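Local coordinates for protein OXA-46 oxacillinase (Pseudomonas aeruginosa, PDB 3IF6) that probably hydrolyses beta-lactam antibiotics to substituted beta-amino acids, as a serine enzyme of class D, so conferring antibiotic resistance, at residues F81-D86 / Q190-D195; T73-H78 / W123-F128; I198-A201 / I206-A209. All blocks are in the same frame, centred on the assembly; numbering follows the deposited sequence.

Contact 1 of 3, residues F81-D86 / Q190-D195; sequences FALDAD and QRLVKD
Leu83 pushes its two methyl branches against Leu192, which takes both on a single methyl. The contact joins two helices of the helical part of this penicillin-recognising serine enzyme fold: helix 75-84, which follows the predicted acylation serine, and helix 187-196. Leu83 CD1 lies 3.6 Å from Leu192 CD2, and Leu83 CD2 is just as close to that carbon, so the Leu192 methyl sits against the fork of the other leucine. CD1 also touches Val193, 4.0 Å from its CG2. With chi1 at 171°, Leu192 has CG anti to the backbone N, and the turn at chi2 then brings CD2 toward helix 75-84. Val193 widens the seam by also packing on Ile76, Thr79 and Leu80 of the same helix. The three touching residues are buried and meet purely through hydrocarbon. Leu192 additionally packs on a basic side chain of the neighbouring subunit, and Asp195 forms one salt bridge to that subunit and another to Arg114 of its own chain. Just beyond Leu83 the helix ends in a Schellman motif: Asp86 takes a positive phi of 47°, and its N bonds back to Leu83 O at 3.1 Å.

Contact 2 of 3, residues T73-H78 / W123-F128; sequences TFKIPH and WVYELF
Lys75 is where residues 73-78 first meet the other helix, laying its aliphatic chain across the ring of Tyr125. It is the lysine of the Ser-x-x-Lys motif that opens with Ser72, the predicted acyl-ester serine, and it lies on helix 75-84; helix 122-144 supplies the ring. The CG of Lys75 sits over one face of the Tyr125 ring, 3.8 Å from its centroid and 18° off the ring normal, a CH-pi contact. Beyond CG the chain runs extended, roughly at right angles to the tyrosine side chain, and its CE comes 3.4 Å from Tyr125 CE1. The ring thus flanks nearly the whole aliphatic part, from CB to CE, and helps fix its direction, while NZ goes on to hydrogen bonds with Ala116 O and with a tartrate, probably from the crystallisation liquor. The tyrosine is held from its own polar end as well: its OH is hydrogen-bonded to Thr79 OG1, which also bonds to Lys75 O, one turn back on the helix.

One turn after Phe74, His78 returns to the contact. Its ring and that of Tyr125 meet obliquely, the planes at 36°, neither stacked nor edge-to-face, with His78 ND1 3.8 Å from Tyr125 CD2. Phe74 sets its CE2 over one face of the imidazole, toward the rim, so the histidine ring has aromatic neighbours from its own segment as well as from the partner helix. At its far end the imidazole turns toward the backbone of helix 122-144: His78 CE1 is 3.2 Å from Tyr125 O, and His78 NE2 lies 4.2 Å from Phe128 CB.

Contact 3 of 3, residues I198-A201 / I206-A209; sequences ITEA and ILRA. With EDO (1,2-ethanediol), chain J.
Leu207 faces two residues at once, Thr199 and Glu200, which puts a classic beta bulge into this antiparallel hairpin. The bulge is the close part of the contact. Thr199 N donates to Leu207 O at 3.0 Å, nearly straight at 160°, and Leu207 N returns a more bent bond to Glu200 O, also 3.0 Å. Thr199 has a helix-like psi of -19°, which accommodates the extra residue. Its OG1, placed between the backbone N and the carbonyl carbon, meets Leu207 CD2 at 3.4 Å, while the CB of Glu200 lies against the same leucine. Thr199 and Glu200 are partly exposed. The Glu200 carboxylate forms a salt bridge with Arg254, and a 1,2-ethanediol, probably from the crystallisation liquor, makes a weak hydrogen bond to Ala209 O.

Contacts are wider on the face of Ile198, Ala201 and Ile206, which is buried. Ile206 CG2 is 4.0 Å from Ile198 CG1, and Ile206 CG1 is as far from Ala201 CB. Ile198 lies alongside Arg208, its CG1 3.8 Å from Arg208 NH1. Ile206 CG2 also lies over the centre of one guanidinium face; NH1 bonds to Lys194 O and NE forms a salt bridge with Glu225. Strand 198-201 is outermost in the chain's main sheet, yet Ala201 forms backbone hydrogen bonds with the neighbouring subunit. Strand 217-226 flanks strand 206-213 on its other side, and helix 187-196 leads into the hairpin.

Overall arrangement
Contacts 1 and 2 share helix 75-84 and lie about 11 Å apart, centre to centre, in the helical part of the fold. Their segments alternate along the chain (73-78, 81-86, 123-128, 190-195), and they touch directly, with Ala82 CB 3.5 Å from Phe128 CD2. Helix 75-84 is thus packed between helices 122-144 and 187-196. Contact 3 comes later in sequence, at the edge of the main sheet; its centre is about 17 Å from that of contact 1 and about 19 Å from that of contact 2, which it does not touch. Helix 187-196 links the regions, passing almost directly into strand 198-201. Contact 2 borders the predicted active-site serine; contacts 1 and 3 adjoin the other subunit.

Contact 1 of 3, residues F81-D86 / Q190-D195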
# COMPACT_ATOMS: atom_id res chain seq x y z
N PHE B 81 15.94 -9.58 -0.59
CA PHE B 81 17.35 -9.95 -0.84
C PHE B 81 18.04 -8.87 -1.67
O PHE B 81 19.14 -8.43 -1.33
CB PHE B 81 17.53 -11.30 -1.62
CG PHE B 81 16.96 -12.52 -0.93
CD1 PHE B 81 16.25 -12.45 0.25
CD2 PHE B 81 17.09 -13.77 -1.54
CE1 PHE B 81 15.69 -13.59 0.83
CE2 PHE B 81 16.55 -14.92 -0.94
CZ PHE B 81 15.86 -14.83 0.23
N ALA B 82 17.40 -8.50 -2.79
CA ALA B 82 17.91 -7.48 -3.73
C ALA B 82 18.09 -6.10 -3.08
O ALA B 82 19.16 -5.49 -3.24
CB ALA B 82 17.03 -7.40 -4.96
N LEU B 83 17.07 -5.61 -2.35
CA LEU B 83 17.20 -4.38 -1.55
C LEU B 83 18.34 -4.47 -0.54
O LEU B 83 19.21 -3.59 -0.46
CB LEU B 83 15.90 -4.05 -0.82
CG LEU B 83 14.75 -3.48 -1.67
CD1 LEU B 83 13.41 -3.65 -0.93
CD2 LEU B 83 15.01 -2.03 -2.05
N ASP B 84 18.35 -5.56 0.23
CA ASP B 84 19.40 -5.80 1.21
C ASP B 84 20.82 -5.81 0.63
O ASP B 84 21.75 -5.23 1.22
CB ASP B 84 19.16 -7.11 1.96
CG ASP B 84 20.00 -7.20 3.21
OD1 ASP B 84 20.93 -8.02 3.26
OD2 ASP B 84 19.74 -6.40 4.14
N ALA B 85 20.97 -6.48 -0.52
CA ALA B 85 22.25 -6.63 -1.22
C ALA B 85 22.59 -5.45 -2.10
O ALA B 85 23.58 -5.47 -2.84
CB ALA B 85 22.23 -7.88 -2.05
N ASP B 86 21.76 -4.41 -2.03
CA ASP B 86 21.85 -3.23 -2.92
C ASP B 86 22.02 -3.62 -4.40
O ASP B 86 22.75 -2.97 -5.17
CB ASP B 86 22.92 -2.23 -2.45
CG ASP B 86 22.76 -0.86 -3.11
OD1 ASP B 86 23.69 -0.44 -3.84
OD2 ASP B 86 21.67 -0.24 -2.93
N GLN B 190 11.22 -4.04 4.34
CA GLN B 190 10.02 -4.81 4.59
C GLN B 190 8.76 -3.99 4.26
O GLN B 190 7.82 -4.51 3.67
CB GLN B 190 10.02 -5.32 6.04
CG GLN B 190 11.13 -6.35 6.35
CD GLN B 190 11.07 -6.88 7.78
OE1 GLN B 190 10.18 -7.67 8.14
NE2 GLN B 190 12.01 -6.45 8.63
N ARG B 191 8.78 -2.70 4.60
CA ARG B 191 7.64 -1.82 4.34
C ARG B 191 7.47 -1.57 2.85
O ARG B 191 6.35 -1.48 2.34
CB ARG B 191 7.83 -0.48 5.07
CG ARG B 191 7.99 -0.61 6.60
CD ARG B 191 7.71 0.71 7.33
NE ARG B 191 7.65 0.50 8.78
CZ ARG B 191 6.57 0.13 9.47
NH1 ARG B 191 5.40 -0.05 8.86
NH2 ARG B 191 6.63 -0.04 10.78
N LEU B 192 8.61 -1.47 2.16
CA LEU B 192 8.63 -1.24 0.71
C LEU B 192 8.01 -2.45 0.01
O LEU B 192 7.10 -2.29 -0.81
CB LEU B 192 10.06 -0.96 0.18
CG LEU B 192 10.28 -0.92 -1.35
CD1 LEU B 192 9.26 -0.00 -2.04
CD2 LEU B 192 11.70 -0.53 -1.72
N VAL B 193 8.48 -3.65 0.36
CA VAL B 193 7.98 -4.90 -0.25
C VAL B 193 6.49 -5.11 -0.01
O VAL B 193 5.78 -5.45 -0.94
CB VAL B 193 8.84 -6.14 0.15
CG1 VAL B 193 8.10 -7.47 -0.12
CG2 VAL B 193 10.19 -6.07 -0.54
N LYS B 194 5.99 -4.83 1.20
CA LYS B 194 4.53 -4.91 1.50
C LYS B 194 3.71 -3.85 0.75
O LYS B 194 2.48 -3.96 0.64
CB LYS B 194 4.24 -4.76 3.00
CG LYS B 194 4.66 -5.94 3.93
CD LYS B 194 4.33 -5.59 5.40
CE LYS B 194 5.59 -5.10 6.14
NZ LYS B 194 5.31 -4.81 7.59
N ASP B 195 4.38 -2.80 0.29
CA ASP B 195 3.71 -1.79 -0.51
C ASP B 195 3.58 -2.27 -1.94
O ASP B 195 2.54 -2.12 -2.60
CB ASP B 195 4.42 -0.43 -0.45
CG ASP B 195 3.45 0.72 -0.77
OD1 ASP B 195 2.81 1.20 0.18
OD2 ASP B 195 3.29 1.08 -1.96

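Contact 2 of 3, residues T73-H78 / W123-F128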
# COMPACT_ATOMS: atom_id res chain seq x y z
N THR B 73 5.76 -16.08 -6.65
CA THR B 73 5.56 -15.76 -5.21
C THR B 73 6.91 -15.50 -4.49
O THR B 73 6.93 -14.92 -3.41
CB THR B 73 4.65 -16.81 -4.43
OG1 THR B 73 5.35 -18.04 -4.22
CG2 THR B 73 3.34 -17.07 -5.14
N PHE B 74 8.01 -15.94 -5.09
CA PHE B 74 9.37 -15.71 -4.57
C PHE B 74 9.87 -14.27 -4.82
O PHE B 74 10.97 -13.90 -4.37
CB PHE B 74 10.37 -16.71 -5.18
CG PHE B 74 11.74 -16.70 -4.51
CD1 PHE B 74 11.93 -17.30 -3.27
CD2 PHE B 74 12.83 -16.10 -5.12
CE1 PHE B 74 13.19 -17.28 -2.63
CE2 PHE B 74 14.09 -16.06 -4.50
CZ PHE B 74 14.27 -16.65 -3.26
N LYS B 75 9.07 -13.46 -5.53
CA LYS B 75 9.40 -12.03 -5.78
C LYS B 75 9.32 -11.26 -4.47
O LYS B 75 10.05 -10.29 -4.27
CB LYS B 75 8.47 -11.39 -6.82
CG LYS B 75 8.75 -11.78 -8.28
CD LYS B 75 7.70 -11.13 -9.19
CE LYS B 75 8.09 -11.20 -10.65
NZ LYS B 75 7.02 -10.60 -11.50
N ILE B 76 8.47 -11.73 -3.56
CA ILE B 76 8.45 -11.16 -2.18
C ILE B 76 9.80 -11.29 -1.41
O ILE B 76 10.46 -10.27 -1.15
CB ILE B 76 7.25 -11.71 -1.36
CG1 ILE B 76 5.97 -11.47 -2.17
CG2 ILE B 76 7.20 -11.06 0.01
CD1 ILE B 76 4.76 -12.25 -1.71
N PRO B 77 10.23 -12.52 -1.05
CA PRO B 77 11.59 -12.57 -0.44
C PRO B 77 12.70 -12.05 -1.37
O PRO B 77 13.64 -11.36 -0.91
CB PRO B 77 11.80 -14.07 -0.15
CG PRO B 77 10.77 -14.81 -1.03
CD PRO B 77 9.60 -13.86 -1.15
N HIS B 78 12.58 -12.33 -2.67
CA HIS B 78 13.62 -11.93 -3.60
C HIS B 78 13.91 -10.43 -3.59
O HIS B 78 15.07 -10.04 -3.73
CB HIS B 78 13.35 -12.40 -5.04
CG HIS B 78 14.61 -12.72 -5.80
ND1 HIS B 78 14.61 -13.31 -7.04
CD2 HIS B 78 15.92 -12.58 -5.45
CE1 HIS B 78 15.86 -13.50 -7.44
NE2 HIS B 78 16.68 -13.06 -6.49
N TRP B 123 13.99 -10.98 -16.71
CA TRP B 123 15.35 -10.47 -16.69
C TRP B 123 15.76 -9.63 -15.46
O TRP B 123 16.93 -9.69 -15.03
CB TRP B 123 15.64 -9.71 -17.98
CG TRP B 123 15.15 -8.31 -18.08
CD1 TRP B 123 13.97 -7.87 -18.63
CD2 TRP B 123 15.86 -7.14 -17.68
NE1 TRP B 123 13.89 -6.50 -18.57
CE2 TRP B 123 15.04 -6.02 -18.00
CE3 TRP B 123 17.11 -6.92 -17.08
CZ2 TRP B 123 15.44 -4.71 -17.73
CZ3 TRP B 123 17.51 -5.61 -16.81
CH2 TRP B 123 16.66 -4.51 -17.13
N VAL B 124 14.82 -8.88 -14.89
CA VAL B 124 15.12 -8.06 -13.71
C VAL B 124 15.49 -8.92 -12.50
O VAL B 124 16.51 -8.67 -11.81
CB VAL B 124 13.95 -7.02 -13.38
CG1 VAL B 124 14.12 -6.42 -11.96
CG2 VAL B 124 13.86 -5.93 -14.45
N TYR B 125 14.67 -9.94 -12.23
CA TYR B 125 14.86 -10.76 -11.06
C TYR B 125 16.00 -11.72 -11.26
O TYR B 125 16.58 -12.22 -10.29
CB TYR B 125 13.56 -11.49 -10.69
CG TYR B 125 12.62 -10.59 -9.94
CD1 TYR B 125 11.54 -9.98 -10.59
CD2 TYR B 125 12.84 -10.30 -8.59
CE1 TYR B 125 10.70 -9.13 -9.90
CE2 TYR B 125 12.01 -9.44 -7.92
CZ TYR B 125 10.94 -8.87 -8.59
OH TYR B 125 10.15 -8.03 -7.91
N GLU B 126 16.33 -11.98 -12.53
CA GLU B 126 17.51 -12.75 -12.90
C GLU B 126 18.78 -11.94 -12.71
O GLU B 126 19.77 -12.48 -12.20
CB GLU B 126 17.41 -13.23 -14.34
CG GLU B 126 16.49 -14.39 -14.47
CD GLU B 126 16.36 -14.91 -15.85
OE1 GLU B 126 16.79 -14.23 -16.81
OE2 GLU B 126 15.83 -16.03 -15.97
N LEU B 127 18.76 -10.67 -13.10
CA LEU B 127 19.85 -9.74 -12.77
C LEU B 127 20.02 -9.51 -11.25
O LEU B 127 21.14 -9.32 -10.78
CB LEU B 127 19.72 -8.41 -13.54
CG LEU B 127 20.53 -7.16 -13.10
CD1 LEU B 127 22.07 -7.35 -13.22
CD2 LEU B 127 20.06 -5.93 -13.88
N PHE B 128 18.93 -9.50 -10.48
CA PHE B 128 19.04 -9.42 -9.02
C PHE B 128 19.81 -10.65 -8.54
O PHE B 128 20.71 -10.54 -7.71
CB PHE B 128 17.67 -9.43 -8.33
CG PHE B 128 16.87 -8.15 -8.45
CD1 PHE B 128 17.44 -6.96 -8.87
CD2 PHE B 128 15.52 -8.15 -8.06
CE1 PHE B 128 16.65 -5.79 -8.95
CE2 PHE B 128 14.73 -6.98 -8.13
CZ PHE B 128 15.29 -5.81 -8.58

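Contact 3 of 3, residues I198-A201 / I206-A209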
# COMPACT_ATOMS: atom_id res chain seq x y z
N ILE B 198 0.56 -4.55 -2.86
CA ILE B 198 -0.82 -4.06 -2.95
C ILE B 198 -1.42 -4.36 -4.33
O ILE B 198 -0.94 -3.88 -5.36
CB ILE B 198 -0.94 -2.54 -2.62
CG1 ILE B 198 -0.51 -2.27 -1.17
CG2 ILE B 198 -2.39 -2.03 -2.93
CD1 ILE B 198 0.07 -0.92 -0.95
N THR B 199 -2.50 -5.13 -4.33
CA THR B 199 -3.23 -5.34 -5.56
C THR B 199 -4.56 -4.62 -5.56
O THR B 199 -5.16 -4.42 -6.60
CB THR B 199 -3.41 -6.86 -5.89
OG1 THR B 199 -4.41 -7.42 -5.03
CG2 THR B 199 -2.13 -7.58 -5.66
N GLU B 200 -5.04 -4.26 -4.38
CA GLU B 200 -6.40 -3.69 -4.24
C GLU B 200 -6.53 -3.17 -2.85
O GLU B 200 -5.81 -3.63 -1.98
CB GLU B 200 -7.48 -4.74 -4.45
CG GLU B 200 -8.74 -4.19 -5.06
CD GLU B 200 -9.85 -5.23 -5.21
OE1 GLU B 200 -9.55 -6.44 -5.42
OE2 GLU B 200 -11.04 -4.83 -5.16
N ALA B 201 -7.39 -2.17 -2.66
CA ALA B 201 -7.68 -1.60 -1.34
C ALA B 201 -8.99 -0.84 -1.36
O ALA B 201 -9.45 -0.42 -2.41
CB ALA B 201 -6.53 -0.70 -0.85
N ILE B 206 -6.87 -3.40 3.15
CA ILE B 206 -5.80 -3.48 2.14
C ILE B 206 -5.44 -4.91 1.78
O ILE B 206 -4.96 -5.67 2.64
CB ILE B 206 -4.56 -2.66 2.55
CG1 ILE B 206 -4.99 -1.19 2.79
CG2 ILE B 206 -3.53 -2.76 1.48
CD1 ILE B 206 -4.14 -0.42 3.73
N LEU B 207 -5.67 -5.25 0.50
CA LEU B 207 -5.27 -6.53 -0.11
C LEU B 207 -3.83 -6.53 -0.65
O LEU B 207 -3.52 -5.80 -1.58
CB LEU B 207 -6.24 -6.93 -1.22
CG LEU B 207 -5.91 -8.26 -1.95
CD1 LEU B 207 -5.75 -9.50 -1.01
CD2 LEU B 207 -6.91 -8.55 -3.05
N ARG B 208 -2.97 -7.34 -0.04
CA ARG B 208 -1.54 -7.51 -0.40
C ARG B 208 -1.23 -8.97 -0.80
O ARG B 208 -1.17 -9.83 0.07
CB ARG B 208 -0.62 -7.10 0.76
CG ARG B 208 -0.85 -5.71 1.35
CD ARG B 208 0.14 -5.43 2.46
NE ARG B 208 -0.32 -4.36 3.34
CZ ARG B 208 0.02 -3.06 3.25
NH1 ARG B 208 0.85 -2.61 2.31
NH2 ARG B 208 -0.50 -2.21 4.13
N ALA B 209 -1.01 -9.22 -2.10
CA ALA B 209 -0.95 -10.56 -2.66
C ALA B 209 -0.05 -10.64 -3.89
O ALA B 209 0.27 -9.61 -4.48
CB ALA B 209 -2.37 -11.05 -3.01
C1 EDO J . 1.45 -6.85 -7.52
O1 EDO J . 2.27 -6.04 -6.70
C2 EDO J . 1.36 -8.21 -6.88
O2 EDO J . 0.11 -8.74 -7.34